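PDB 2XHS: nuclear hormone receptor FTZ-F1 from Drosophila melanogaster, which acts as a nuclear receptor of the NR5A subfamily, probably regulating transcription, and binds a peptide of Fushi tarazu through its ligand-binding domain. Local coordinates for residues Q36-N41 with M51-D56; Q57-Q62 with Q232-E237; Q138-D143 with L206-A211. All blocks are in the same frame, centred on the assembly; numbering follows the deposited sequence.

Contact 1: Q36-N41 with M51-D56; sequences QKQTYN and MCKVLD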
ATOM      1  N   GLN A  36      12.236  -9.435 -13.922  1.00 57.63           N
ATOM      2  CA  GLN A  36      12.886 -10.215 -14.943  1.00 58.79           C
ATOM      3  C   GLN A  36      13.220  -9.385 -16.129  1.00 58.89           C
ATOM      4  O   GLN A  36      14.305  -9.392 -16.604  1.00 58.64           O
ATOM      5  CB  GLN A  36      11.969 -11.321 -15.397  1.00 59.76           C
ATOM      6  CG  GLN A  36      12.458 -12.053 -16.594  1.00 62.48           C
ATOM      7  CD  GLN A  36      13.710 -12.818 -16.319  1.00 66.65           C
ATOM      8  OE1 GLN A  36      14.223 -12.801 -15.218  1.00 67.46           O
ATOM      9  NE2 GLN A  36      14.214 -13.487 -17.323  1.00 67.75           N
ATOM     10  N   LYS A  37      12.284  -8.618 -16.600  1.00 60.24           N
ATOM     11  CA  LYS A  37      12.547  -7.840 -17.775  1.00 61.46           C
ATOM     12  C   LYS A  37      13.658  -6.866 -17.562  1.00 62.27           C
ATOM     13  O   LYS A  37      14.424  -6.606 -18.449  1.00 63.31           O
ATOM     14  CB  LYS A  37      11.310  -7.109 -18.211  1.00 60.90           C
ATOM     15  CG  LYS A  37      11.588  -6.052 -19.180  1.00 62.27           C
ATOM     16  CD  LYS A  37      10.335  -5.562 -19.798  1.00 65.87           C
ATOM     17  CE  LYS A  37      10.629  -4.482 -20.772  1.00 67.54           C
ATOM     18  NZ  LYS A  37       9.381  -3.971 -21.344  1.00 72.53           N
ATOM     19  N   GLN A  38      13.733  -6.288 -16.392  1.00 62.92           N
ATOM     20  CA  GLN A  38      14.754  -5.310 -16.163  1.00 64.54           C
ATOM     21  C   GLN A  38      16.120  -5.875 -16.020  1.00 67.04           C
ATOM     22  O   GLN A  38      17.075  -5.163 -16.067  1.00 66.59           O
ATOM     23  CB  GLN A  38      14.433  -4.443 -14.963  1.00 64.02           C
ATOM     24  CG  GLN A  38      13.265  -3.525 -15.150  1.00 62.78           C
ATOM     25  CD  GLN A  38      13.374  -2.665 -16.350  1.00 58.38           C
ATOM     26  OE1 GLN A  38      14.152  -1.746 -16.376  1.00 56.05           O
ATOM     27  NE2 GLN A  38      12.571  -2.935 -17.342  1.00 52.71           N
ATOM     28  N   THR A  39      16.229  -7.155 -15.776  1.00 70.92           N
ATOM     29  CA  THR A  39      17.527  -7.677 -15.474  1.00 75.19           C
ATOM     30  C   THR A  39      18.104  -8.698 -16.419  1.00 77.83           C
ATOM     31  O   THR A  39      19.295  -8.889 -16.456  1.00 78.63           O
ATOM     32  CB  THR A  39      17.475  -8.266 -14.109  1.00 75.31           C
ATOM     33  OG1 THR A  39      16.484  -9.284 -14.102  1.00 79.82           O
ATOM     34  CG2 THR A  39      17.055  -7.241 -13.155  1.00 75.32           C
ATOM     35  N   TYR A  40      17.283  -9.388 -17.172  1.00 81.18           N
ATOM     36  CA  TYR A  40      17.852 -10.413 -18.014  1.00 84.75           C
ATOM     37  C   TYR A  40      18.741  -9.808 -19.069  1.00 85.78           C
ATOM     38  O   TYR A  40      18.493  -8.730 -19.568  1.00 86.37           O
ATOM     39  CB  TYR A  40      16.781 -11.285 -18.633  1.00 85.56           C
ATOM     40  CG  TYR A  40      16.477 -10.987 -20.061  1.00 90.29           C
ATOM     41  CD1 TYR A  40      15.722  -9.900 -20.413  1.00 93.39           C
ATOM     42  CD2 TYR A  40      16.926 -11.816 -21.058  1.00 95.22           C
ATOM     43  CE1 TYR A  40      15.438  -9.634 -21.713  1.00 98.02           C
ATOM     44  CE2 TYR A  40      16.651 -11.560 -22.368  1.00 99.47           C
ATOM     45  CZ  TYR A  40      15.903 -10.467 -22.694  1.00100.84           C
ATOM     46  OH  TYR A  40      15.627 -10.211 -24.013  1.00101.39           O
ATOM     47  N   ASN A  41      19.821 -10.497 -19.371  1.00 86.47           N
ATOM     48  CA  ASN A  41      20.762 -10.004 -20.338  1.00 87.09           C
ATOM     49  C   ASN A  41      21.373  -8.684 -19.952  1.00 86.20           C
ATOM     50  O   ASN A  41      21.665  -7.883 -20.806  1.00 86.86           O
ATOM     51  CB  ASN A  41      20.103  -9.862 -21.705  1.00 87.86           C
ATOM     52  CG  ASN A  41      20.197 -11.124 -22.533  1.00 89.48           C
ATOM     53  OD1 ASN A  41      21.282 -11.607 -22.817  1.00 89.88           O
ATOM     54  ND2 ASN A  41      19.062 -11.650 -22.938  1.00 89.89           N
HETATM   55  N   MSE A  51      14.574  -0.657  -7.509  1.00 49.74           N
HETATM   56  CA  MSE A  51      13.598  -0.654  -6.480  1.00 49.89           C
HETATM   57  C   MSE A  51      12.632   0.431  -6.778  1.00 48.82           C
HETATM   58  O   MSE A  51      11.472   0.282  -6.577  1.00 49.69           O
HETATM   59  CB  MSE A  51      14.265  -0.386  -5.157  1.00 49.96           C
HETATM   60  CG  MSE A  51      13.357  -0.507  -4.013  1.00 52.15           C
HETATM   61 SE   MSE A  51      14.046   0.349  -2.576  1.00 66.29          SE
HETATM   62  CE  MSE A  51      13.584   2.082  -3.037  1.00 65.93           C
ATOM     63  N   CYS A  52      13.140   1.543  -7.250  1.00 47.43           N
ATOM     64  CA  CYS A  52      12.342   2.684  -7.621  1.00 46.82           C
ATOM     65  C   CYS A  52      11.447   2.384  -8.768  1.00 46.99           C
ATOM     66  O   CYS A  52      10.384   2.932  -8.873  1.00 47.66           O
ATOM     67  CB  CYS A  52      13.202   3.876  -7.936  1.00 46.22           C
ATOM     68  SG  CYS A  52      13.810   4.712  -6.552  1.00 45.52           S
ATOM     69  N   LYS A  53      11.913   1.551  -9.670  1.00 46.12           N
ATOM     70  CA  LYS A  53      11.127   1.164 -10.799  1.00 44.95           C
ATOM     71  C   LYS A  53       9.935   0.394 -10.372  1.00 43.94           C
ATOM     72  O   LYS A  53       8.876   0.525 -10.914  1.00 43.22           O
ATOM     73  CB  LYS A  53      11.969   0.354 -11.748  1.00 45.69           C
ATOM     74  CG  LYS A  53      12.363   1.133 -12.942  1.00 50.51           C
ATOM     75  CD  LYS A  53      13.079   0.323 -13.936  1.00 55.02           C
ATOM     76  CE  LYS A  53      14.537   0.589 -13.880  1.00 58.74           C
ATOM     77  NZ  LYS A  53      15.175   0.168 -15.126  1.00 60.55           N
ATOM     78  N   VAL A  54      10.142  -0.470  -9.406  1.00 43.65           N
ATOM     79  CA  VAL A  54       9.091  -1.280  -8.871  1.00 42.58           C
ATOM     80  C   VAL A  54       8.089  -0.418  -8.200  1.00 42.62           C
ATOM     81  O   VAL A  54       6.925  -0.553  -8.415  1.00 43.81           O
ATOM     82  CB  VAL A  54       9.647  -2.215  -7.842  1.00 41.10           C
ATOM     83  CG1 VAL A  54       8.576  -2.989  -7.229  1.00 40.55           C
ATOM     84  CG2 VAL A  54      10.583  -3.129  -8.470  1.00 43.28           C
ATOM     85  N   LEU A  55       8.561   0.496  -7.391  1.00 42.09           N
ATOM     86  CA  LEU A  55       7.715   1.400  -6.677  1.00 42.52           C
ATOM     87  C   LEU A  55       6.947   2.259  -7.613  1.00 43.41           C
ATOM     88  O   LEU A  55       5.817   2.555  -7.395  1.00 43.30           O
ATOM     89  CB  LEU A  55       8.555   2.282  -5.800  1.00 41.70           C
ATOM     90  CG  LEU A  55       9.267   1.636  -4.647  1.00 38.89           C
ATOM     91  CD1 LEU A  55      10.156   2.620  -4.055  1.00 35.83           C
ATOM     92  CD2 LEU A  55       8.297   1.196  -3.659  1.00 33.19           C
ATOM     93  N   ASP A  56       7.575   2.669  -8.680  1.00 45.04           N
ATOM     94  CA  ASP A  56       6.885   3.473  -9.623  1.00 47.79           C
ATOM     95  C   ASP A  56       5.730   2.691 -10.159  1.00 48.79           C
ATOM     96  O   ASP A  56       4.650   3.182 -10.267  1.00 51.02           O
ATOM     97  CB  ASP A  56       7.825   3.835 -10.758  1.00 48.21           C
ATOM     98  CG  ASP A  56       7.350   5.013 -11.550  1.00 50.55           C
ATOM     99  OD1 ASP A  56       6.848   5.931 -10.940  1.00 50.27           O
ATOM    100  OD2 ASP A  56       7.458   5.022 -12.772  1.00 48.49           O
TER
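The CA atoms of Gln-38 and Lys-53 lie 9.2 Å apart, too far for the two backbones to meet, so side chains bridge the gap. Gln-38 lies on helix 24-39 and Lys-53 on helix 47-67, two consecutive helices of the mainly helical nuclear receptor ligand-binding domain. The contact is at the surface, where both residues are partly exposed. It is a single polar link. The two side chains approach from opposite directions. Lys-53 NZ donates to Gln-38 OE1 at 2.5 Å. The C=O...N angle is 147°, and the ammonium nitrogen is tilted 21° from the plane of the carbonyl. Gln-38 is folded to reach it. Its CG sits beside the backbone N, and a bend at chi2 (-54°) turns the amide toward the lysine. Lys-53 bends at chi3, and its CD and CE pass beside the amide before NZ meets OE1. CD of Lys-53 is 4.0 Å from CG of Gln-38. The pair is a cation facing a neutral amide oxygen, and the charge probably polarises the carbonyl. The side chain of Gln-38 also touches Leu-50, on the same helix as Lys-53. A leucine in place of Gln-38 would probably leave the Lys-53 ammonium group without this acceptor and set the end of the lysine free to turn. The amide oxygen of Gln-38 also meets the lysine carbon next to the ammonium, with OE1 3.4 Å from CE of Lys-53.

Contact 2: Q57-Q62 with Q232-E237; sequences QNLFSQ and QTLLME
Apolar contacts join Leu-59 and Phe-60 of helix 47-67 to Leu-234 and Leu-235 at the start of helix 234-240. The closest CA atoms are those of Leu-59 and Leu-235, 7.0 Å apart. Leu-59 uses two parts of its side chain. Its CB lies 4.0 Å from Leu-234 CD2. Its CD1 reaches the other backbone, 3.6 Å from Leu-235 CA, and also rests against CB and CG of that residue.

A CH-pi contact adds to this. Leu-234 CD2 stands over the centre of one face of the Phe-60 ring, 3.8 Å from the centroid and only 3° off the ring normal. Leu-234 has CG anti to its backbone N (chi1 177°), and CD2 continues the chain outward. This methyl therefore reaches both the Phe-60 ring and Leu-59.

Hydrogen bonds act within each segment. Thr-233 is the N-cap of helix 234-240, and its OG1 accepts from Met-236 N at 3.0 Å. On helix 47-67, Ser-61 OG donates to Asn-58 O, which also accepts from Gln-62 N.

The bound peptide packs on Phe-60 and Leu-234, and Glu-237 OE2 hydrogen-bonds to its backbone. Such docking of the C-terminal helix against helix 47-67 is characteristic of the active conformation of nuclear receptors, in which the activation helix completes the AF-2 coactivator groove.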
ATOM      1  N   GLN A  57       5.953   1.456 -10.505  1.00 49.56           N
ATOM      2  CA  GLN A  57       4.900   0.652 -11.047  1.00 50.36           C
ATOM      3  C   GLN A  57       3.817   0.476 -10.042  1.00 49.30           C
ATOM      4  O   GLN A  57       2.669   0.468 -10.357  1.00 49.36           O
ATOM      5  CB  GLN A  57       5.464  -0.694 -11.409  1.00 51.54           C
ATOM      6  CG  GLN A  57       4.527  -1.627 -12.088  1.00 56.12           C
ATOM      7  CD  GLN A  57       5.146  -2.968 -12.340  1.00 62.05           C
ATOM      8  OE1 GLN A  57       5.692  -3.583 -11.447  1.00 63.20           O
ATOM      9  NE2 GLN A  57       5.062  -3.426 -13.560  1.00 62.98           N
ATOM     10  N   ASN A  58       4.203   0.318  -8.804  1.00 48.44           N
ATOM     11  CA  ASN A  58       3.255   0.060  -7.763  1.00 47.13           C
ATOM     12  C   ASN A  58       2.322   1.194  -7.662  1.00 46.40           C
ATOM     13  O   ASN A  58       1.159   1.039  -7.440  1.00 46.17           O
ATOM     14  CB  ASN A  58       3.962  -0.077  -6.439  1.00 47.76           C
ATOM     15  CG  ASN A  58       4.533  -1.416  -6.243  1.00 48.40           C
ATOM     16  OD1 ASN A  58       4.305  -2.296  -7.024  1.00 52.76           O
ATOM     17  ND2 ASN A  58       5.259  -1.591  -5.186  1.00 45.59           N
ATOM     18  N   LEU A  59       2.863   2.366  -7.820  1.00 45.67           N
ATOM     19  CA  LEU A  59       2.074   3.545  -7.706  1.00 44.80           C
ATOM     20  C   LEU A  59       1.027   3.582  -8.751  1.00 45.79           C
ATOM     21  O   LEU A  59      -0.060   3.982  -8.499  1.00 45.45           O
ATOM     22  CB  LEU A  59       2.957   4.745  -7.844  1.00 43.93           C
ATOM     23  CG  LEU A  59       3.802   4.991  -6.630  1.00 42.90           C
ATOM     24  CD1 LEU A  59       4.614   6.186  -6.853  1.00 45.41           C
ATOM     25  CD2 LEU A  59       2.910   5.220  -5.507  1.00 44.39           C
ATOM     26  N   PHE A  60       1.356   3.178  -9.947  1.00 47.71           N
ATOM     27  CA  PHE A  60       0.405   3.216 -11.009  1.00 49.86           C
ATOM     28  C   PHE A  60      -0.723   2.320 -10.682  1.00 50.63           C
ATOM     29  O   PHE A  60      -1.859   2.634 -10.902  1.00 51.96           O
ATOM     30  CB  PHE A  60       1.045   2.696 -12.258  1.00 50.46           C
ATOM     31  CG  PHE A  60       1.821   3.702 -12.992  1.00 52.92           C
ATOM     32  CD1 PHE A  60       1.212   4.600 -13.789  1.00 52.04           C
ATOM     33  CD2 PHE A  60       3.174   3.725 -12.910  1.00 56.36           C
ATOM     34  CE1 PHE A  60       1.930   5.496 -14.468  1.00 51.42           C
ATOM     35  CE2 PHE A  60       3.877   4.626 -13.603  1.00 57.62           C
ATOM     36  CZ  PHE A  60       3.254   5.511 -14.374  1.00 52.69           C
ATOM     37  N   SER A  61      -0.392   1.155 -10.201  1.00 50.41           N
ATOM     38  CA  SER A  61      -1.396   0.206  -9.833  1.00 51.31           C
ATOM     39  C   SER A  61      -2.211   0.719  -8.688  1.00 49.61           C
ATOM     40  O   SER A  61      -3.365   0.451  -8.583  1.00 50.52           O
ATOM     41  CB  SER A  61      -0.777  -1.137  -9.538  1.00 51.35           C
ATOM     42  OG  SER A  61      -0.004  -1.058  -8.385  1.00 59.42           O
ATOM     43  N   GLN A  62      -1.580   1.449  -7.807  1.00 48.92           N
ATOM     44  CA  GLN A  62      -2.263   2.005  -6.672  1.00 47.64           C
ATOM     45  C   GLN A  62      -3.305   2.974  -7.102  1.00 46.05           C
ATOM     46  O   GLN A  62      -4.381   3.007  -6.597  1.00 45.10           O
ATOM     47  CB  GLN A  62      -1.257   2.755  -5.861  1.00 48.14           C
ATOM     48  CG  GLN A  62      -1.758   3.265  -4.585  1.00 49.94           C
ATOM     49  CD  GLN A  62      -0.649   3.696  -3.724  1.00 52.91           C
ATOM     50  OE1 GLN A  62      -0.591   4.831  -3.315  1.00 51.12           O
ATOM     51  NE2 GLN A  62       0.249   2.793  -3.438  1.00 51.10           N
ATOM     52  N   GLN A 232      11.625  11.859 -14.018  1.00 47.24           N
ATOM     53  CA  GLN A 232      10.421  11.979 -14.796  1.00 48.99           C
ATOM     54  C   GLN A 232       9.304  11.098 -14.385  1.00 48.51           C
ATOM     55  O   GLN A 232       8.248  11.160 -14.949  1.00 49.50           O
ATOM     56  CB  GLN A 232      10.746  11.651 -16.221  1.00 48.58           C
ATOM     57  CG  GLN A 232      12.181  11.814 -16.510  1.00 55.37           C
ATOM     58  CD  GLN A 232      12.903  10.524 -16.579  1.00 57.24           C
ATOM     59  OE1 GLN A 232      12.455   9.613 -17.213  1.00 61.33           O
ATOM     60  NE2 GLN A 232      14.032  10.448 -15.949  1.00 54.99           N
ATOM     61  N   THR A 233       9.557  10.268 -13.404  1.00 48.72           N
ATOM     62  CA  THR A 233       8.634   9.274 -12.929  1.00 47.14           C
ATOM     63  C   THR A 233       7.524   9.773 -12.070  1.00 47.33           C
ATOM     64  O   THR A 233       7.601  10.815 -11.501  1.00 47.61           O
ATOM     65  CB  THR A 233       9.356   8.300 -12.104  1.00 47.28           C
ATOM     66  OG1 THR A 233       9.720   8.939 -10.901  1.00 45.47           O
ATOM     67  CG2 THR A 233      10.580   7.908 -12.781  1.00 46.58           C
ATOM     68  N   LEU A 234       6.479   8.982 -11.988  1.00 47.05           N
ATOM     69  CA  LEU A 234       5.353   9.241 -11.143  1.00 46.28           C
ATOM     70  C   LEU A 234       5.798   9.216  -9.710  1.00 46.43           C
ATOM     71  O   LEU A 234       5.305   9.920  -8.874  1.00 46.65           O
ATOM     72  CB  LEU A 234       4.315   8.188 -11.389  1.00 45.12           C
ATOM     73  CG  LEU A 234       3.079   8.243 -10.539  1.00 45.01           C
ATOM     74  CD1 LEU A 234       2.400   9.546 -10.770  1.00 45.38           C
ATOM     75  CD2 LEU A 234       2.211   7.130 -10.918  1.00 45.01           C
ATOM     76  N   LEU A 235       6.766   8.383  -9.439  1.00 45.80           N
ATOM     77  CA  LEU A 235       7.267   8.259  -8.120  1.00 45.47           C
ATOM     78  C   LEU A 235       7.849   9.566  -7.649  1.00 46.41           C
ATOM     79  O   LEU A 235       7.640   9.957  -6.542  1.00 46.29           O
ATOM     80  CB  LEU A 235       8.327   7.178  -8.117  1.00 44.07           C
ATOM     81  CG  LEU A 235       8.707   6.697  -6.748  1.00 43.28           C
ATOM     82  CD1 LEU A 235      10.085   6.306  -6.768  1.00 44.92           C
ATOM     83  CD2 LEU A 235       8.511   7.845  -5.848  1.00 45.02           C
HETATM   84  N   MSE A 236       8.603  10.235  -8.488  1.00 47.36           N
HETATM   85  CA  MSE A 236       9.127  11.531  -8.162  1.00 48.72           C
HETATM   86  C   MSE A 236       8.016  12.539  -8.040  1.00 49.68           C
HETATM   87  O   MSE A 236       8.020  13.379  -7.195  1.00 50.76           O
HETATM   88  CB  MSE A 236      10.117  11.952  -9.224  1.00 49.51           C
HETATM   89  CG  MSE A 236      10.711  13.309  -9.061  1.00 48.58           C
HETATM   90 SE   MSE A 236      11.966  13.377  -7.766  1.00 61.65          SE
HETATM   91  CE  MSE A 236      10.987  13.791  -6.315  1.00 43.18           C
ATOM     92  N   GLU A 237       7.046  12.464  -8.906  1.00 49.82           N
ATOM     93  CA  GLU A 237       5.993  13.427  -8.854  1.00 50.42           C
ATOM     94  C   GLU A 237       5.283  13.323  -7.558  1.00 51.58           C
ATOM     95  O   GLU A 237       4.943  14.301  -6.959  1.00 52.51           O
ATOM     96  CB  GLU A 237       5.025  13.140  -9.961  1.00 50.75           C
ATOM     97  CG  GLU A 237       3.727  13.823  -9.839  1.00 51.92           C
ATOM     98  CD  GLU A 237       2.911  13.668 -11.069  1.00 54.95           C
ATOM     99  OE1 GLU A 237       3.472  13.765 -12.146  1.00 52.41           O
ATOM    100  OE2 GLU A 237       1.711  13.460 -10.964  1.00 55.55           O
TER

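Contact 3: Q138-D143 with L206-A211; sequences QNKLQD and LPEIHA
Lys-140 and Glu-208 form a salt bridge between helix 135-143 and helix 198-224. The NZ of Lys-140 lies 3.0 Å from Glu-208 OE2, which accepts the hydrogen bond through its syn lone pair, the side of the other oxygen. A second, weak bond runs from Lys-140 NZ to Glu-208 OE1 at 3.2 Å. The ammonium group thus faces both carboxylate oxygens. It remains 3.5 Å from the carboxylate carbon, CD of Glu-208. The two side chains come from opposite directions and meet at their charged ends. Both are extended beyond CG, which is how they span a wide gap: the CA atoms of Lys-140 and Glu-208 are 11.1 Å apart. CG of Glu-208 stands anti to the carbonyl carbon (chi1 -52°), and from there the extended chain carries the carboxylate out to Lys-140 NZ. Since OE1 is hydrogen-bonded to a further partner as well, both carboxylate oxygens have donors.

A weaker polar pair lies within helix 135-143. Gln-138 NE2 donates to Gln-142 OE1 at 3.4 Å, one turn along the helix, in a weak bond.

The lysine methylenes add little: CE of Lys-140 is 4.0 Å from the oxygen Glu-208 OE2.

The nearby hydrophobic packing uses other partners. Glu-208 and Ile-209 rest on Leu-137 of helix 135-143, while Lys-140 packs on Ile-205 and Leu-141 on Leu-202 of helix 198-224. Helix 77-102 flanks both segments: its Leu-97 touches Gln-138 and Leu-141, its Arg-100 bonds Gln-138 OE1, and its Asp-90 bonds His-210 ND1. The salt bridge therefore links, at the surface, two helices of the layered helical ligand-binding domain of nuclear receptors, and both also pack on helix 77-102.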
ATOM      1  N   GLN A 138       4.700  -6.285  11.884  1.00 47.08           N
ATOM      2  CA  GLN A 138       4.261  -7.521  11.300  1.00 47.34           C
ATOM      3  C   GLN A 138       3.870  -8.464  12.374  1.00 47.74           C
ATOM      4  O   GLN A 138       2.926  -9.168  12.236  1.00 46.77           O
ATOM      5  CB  GLN A 138       5.356  -8.168  10.483  1.00 46.73           C
ATOM      6  CG  GLN A 138       4.847  -9.307   9.656  1.00 47.79           C
ATOM      7  CD  GLN A 138       5.878  -9.998   8.860  1.00 47.35           C
ATOM      8  OE1 GLN A 138       6.450  -9.438   7.974  1.00 48.81           O
ATOM      9  NE2 GLN A 138       6.090 -11.238   9.145  1.00 49.70           N
ATOM     10  N   ASN A 139       4.626  -8.507  13.447  1.00 48.61           N
ATOM     11  CA  ASN A 139       4.279  -9.334  14.572  1.00 49.16           C
ATOM     12  C   ASN A 139       3.006  -8.920  15.257  1.00 48.81           C
ATOM     13  O   ASN A 139       2.229  -9.736  15.663  1.00 48.67           O
ATOM     14  CB  ASN A 139       5.400  -9.322  15.578  1.00 50.17           C
ATOM     15  CG  ASN A 139       6.483 -10.272  15.234  1.00 54.74           C
ATOM     16  OD1 ASN A 139       6.230 -11.365  14.767  1.00 60.88           O
ATOM     17  ND2 ASN A 139       7.705  -9.882  15.497  1.00 55.28           N
ATOM     18  N   LYS A 140       2.811  -7.634  15.431  1.00 47.50           N
ATOM     19  CA  LYS A 140       1.637  -7.165  16.105  1.00 46.37           C
ATOM     20  C   LYS A 140       0.450  -7.560  15.317  1.00 45.57           C
ATOM     21  O   LYS A 140      -0.533  -7.968  15.853  1.00 45.41           O
ATOM     22  CB  LYS A 140       1.674  -5.659  16.198  1.00 47.07           C
ATOM     23  CG  LYS A 140       2.245  -5.096  17.450  1.00 47.37           C
ATOM     24  CD  LYS A 140       2.381  -3.633  17.327  1.00 49.03           C
ATOM     25  CE  LYS A 140       2.556  -2.980  18.628  1.00 51.94           C
ATOM     26  NZ  LYS A 140       3.088  -1.648  18.421  1.00 52.81           N
ATOM     27  N   LEU A 141       0.549  -7.385  14.019  1.00 44.95           N
ATOM     28  CA  LEU A 141      -0.522  -7.692  13.110  1.00 43.61           C
ATOM     29  C   LEU A 141      -0.872  -9.122  13.073  1.00 43.89           C
ATOM     30  O   LEU A 141      -2.007  -9.453  13.030  1.00 45.98           O
ATOM     31  CB  LEU A 141      -0.165  -7.236  11.718  1.00 42.83           C
ATOM     32  CG  LEU A 141      -0.516  -5.797  11.400  1.00 41.45           C
ATOM     33  CD1 LEU A 141      -0.032  -5.461  10.082  1.00 37.20           C
ATOM     34  CD2 LEU A 141      -1.956  -5.637  11.400  1.00 41.35           C
ATOM     35  N   GLN A 142       0.124  -9.976  13.078  1.00 44.61           N
ATOM     36  CA  GLN A 142      -0.080 -11.414  13.058  1.00 45.05           C
ATOM     37  C   GLN A 142      -0.790 -11.908  14.266  1.00 44.95           C
ATOM     38  O   GLN A 142      -1.644 -12.728  14.197  1.00 45.30           O
ATOM     39  CB  GLN A 142       1.255 -12.118  13.004  1.00 44.87           C
ATOM     40  CG  GLN A 142       1.797 -12.377  11.634  1.00 48.93           C
ATOM     41  CD  GLN A 142       3.213 -12.800  11.668  1.00 51.28           C
ATOM     42  OE1 GLN A 142       3.780 -13.147  10.667  1.00 53.50           O
ATOM     43  NE2 GLN A 142       3.796 -12.784  12.832  1.00 54.25           N
ATOM     44  N   ASP A 143      -0.414 -11.399  15.401  1.00 46.06           N
ATOM     45  CA  ASP A 143      -1.018 -11.815  16.619  1.00 47.58           C
ATOM     46  C   ASP A 143      -2.457 -11.443  16.599  1.00 47.15           C
ATOM     47  O   ASP A 143      -3.252 -12.019  17.293  1.00 48.53           O
ATOM     48  CB  ASP A 143      -0.332 -11.168  17.782  1.00 48.95           C
ATOM     49  CG  ASP A 143       0.966 -11.802  18.092  1.00 55.80           C
ATOM     50  OD1 ASP A 143       1.153 -12.977  17.742  1.00 60.53           O
ATOM     51  OD2 ASP A 143       1.797 -11.144  18.720  1.00 60.50           O
ATOM     52  N   LEU A 206      -2.233   2.035  12.296  1.00 39.29           N
ATOM     53  CA  LEU A 206      -2.138   2.923  11.188  1.00 40.01           C
ATOM     54  C   LEU A 206      -1.217   4.066  11.455  1.00 40.53           C
ATOM     55  O   LEU A 206      -0.491   4.474  10.602  1.00 40.56           O
ATOM     56  CB  LEU A 206      -3.516   3.418  10.820  1.00 39.07           C
ATOM     57  CG  LEU A 206      -4.378   2.319  10.233  1.00 41.25           C
ATOM     58  CD1 LEU A 206      -5.680   2.833   9.872  1.00 41.41           C
ATOM     59  CD2 LEU A 206      -3.753   1.805   9.039  1.00 40.44           C
ATOM     60  N   PRO A 207      -1.256   4.591  12.646  1.00 41.82           N
ATOM     61  CA  PRO A 207      -0.412   5.683  13.031  1.00 42.14           C
ATOM     62  C   PRO A 207       1.020   5.279  13.005  1.00 42.86           C
ATOM     63  O   PRO A 207       1.850   6.066  12.650  1.00 42.76           O
ATOM     64  CB  PRO A 207      -0.841   5.932  14.451  1.00 42.64           C
ATOM     65  CG  PRO A 207      -2.030   5.191  14.654  1.00 43.52           C
ATOM     66  CD  PRO A 207      -2.460   4.559  13.450  1.00 43.38           C
ATOM     67  N   GLU A 208       1.295   4.073  13.443  1.00 43.35           N
ATOM     68  CA  GLU A 208       2.618   3.544  13.474  1.00 43.71           C
ATOM     69  C   GLU A 208       3.159   3.366  12.111  1.00 43.35           C
ATOM     70  O   GLU A 208       4.288   3.638  11.854  1.00 43.57           O
ATOM     71  CB  GLU A 208       2.595   2.208  14.159  1.00 45.08           C
ATOM     72  CG  GLU A 208       1.923   2.220  15.481  1.00 50.69           C
ATOM     73  CD  GLU A 208       2.349   1.089  16.342  1.00 55.33           C
ATOM     74  OE1 GLU A 208       3.542   0.880  16.464  1.00 55.94           O
ATOM     75  OE2 GLU A 208       1.494   0.434  16.920  1.00 57.97           O
ATOM     76  N   ILE A 209       2.329   2.868  11.231  1.00 42.86           N
ATOM     77  CA  ILE A 209       2.718   2.646   9.875  1.00 41.03           C
ATOM     78  C   ILE A 209       3.074   3.936   9.248  1.00 42.28           C
ATOM     79  O   ILE A 209       3.969   4.000   8.474  1.00 42.73           O
ATOM     80  CB  ILE A 209       1.584   2.167   9.074  1.00 40.08           C
ATOM     81  CG1 ILE A 209       1.389   0.700   9.273  1.00 38.67           C
ATOM     82  CG2 ILE A 209       1.846   2.427   7.662  1.00 36.76           C
ATOM     83  CD1 ILE A 209       0.323   0.187   8.466  1.00 35.08           C
ATOM     84  N   HIS A 210       2.342   4.974   9.569  1.00 43.21           N
ATOM     85  CA  HIS A 210       2.563   6.258   8.993  1.00 44.24           C
ATOM     86  C   HIS A 210       3.915   6.756   9.366  1.00 44.63           C
ATOM     87  O   HIS A 210       4.609   7.301   8.577  1.00 45.87           O
ATOM     88  CB  HIS A 210       1.489   7.202   9.472  1.00 44.59           C
ATOM     89  CG  HIS A 210       1.628   8.591   8.959  1.00 45.97           C
ATOM     90  ND1 HIS A 210       1.513   8.907   7.634  1.00 48.84           N
ATOM     91  CD2 HIS A 210       1.868   9.747   9.598  1.00 47.83           C
ATOM     92  CE1 HIS A 210       1.690  10.197   7.475  1.00 49.43           C
ATOM     93  NE2 HIS A 210       1.911  10.730   8.653  1.00 50.31           N
ATOM     94  N   ALA A 211       4.324   6.532  10.580  1.00 44.44           N
ATOM     95  CA  ALA A 211       5.596   7.028  10.981  1.00 45.49           C
ATOM     96  C   ALA A 211       6.657   6.422  10.112  1.00 46.70           C
ATOM     97  O   ALA A 211       7.568   7.083   9.700  1.00 47.50           O
ATOM     98  CB  ALA A 211       5.830   6.675  12.369  1.00 45.43           C
TER

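Overall arrangement
Contacts 1 and 2 share helix 47-67 and have centres 13 Å apart. They also touch directly: Asp-56 OD1 probably accepts a hydrogen bond from Leu-235 N at 2.9 Å, near the start of helix 234-240. One helix thus carries a polar surface link to helix 24-39 and the buried seat of the activation helix. The bound peptide lies at contact 2. Contact 3 is on the opposite side of the chain's centre, about 28 Å from contact 1 and 24 Å from contact 2, centre to centre. Its nearest atoms stay about 11 Å from those of contact 2. Helix 198-224, used by contact 3, precedes helix 234-240 in the chain.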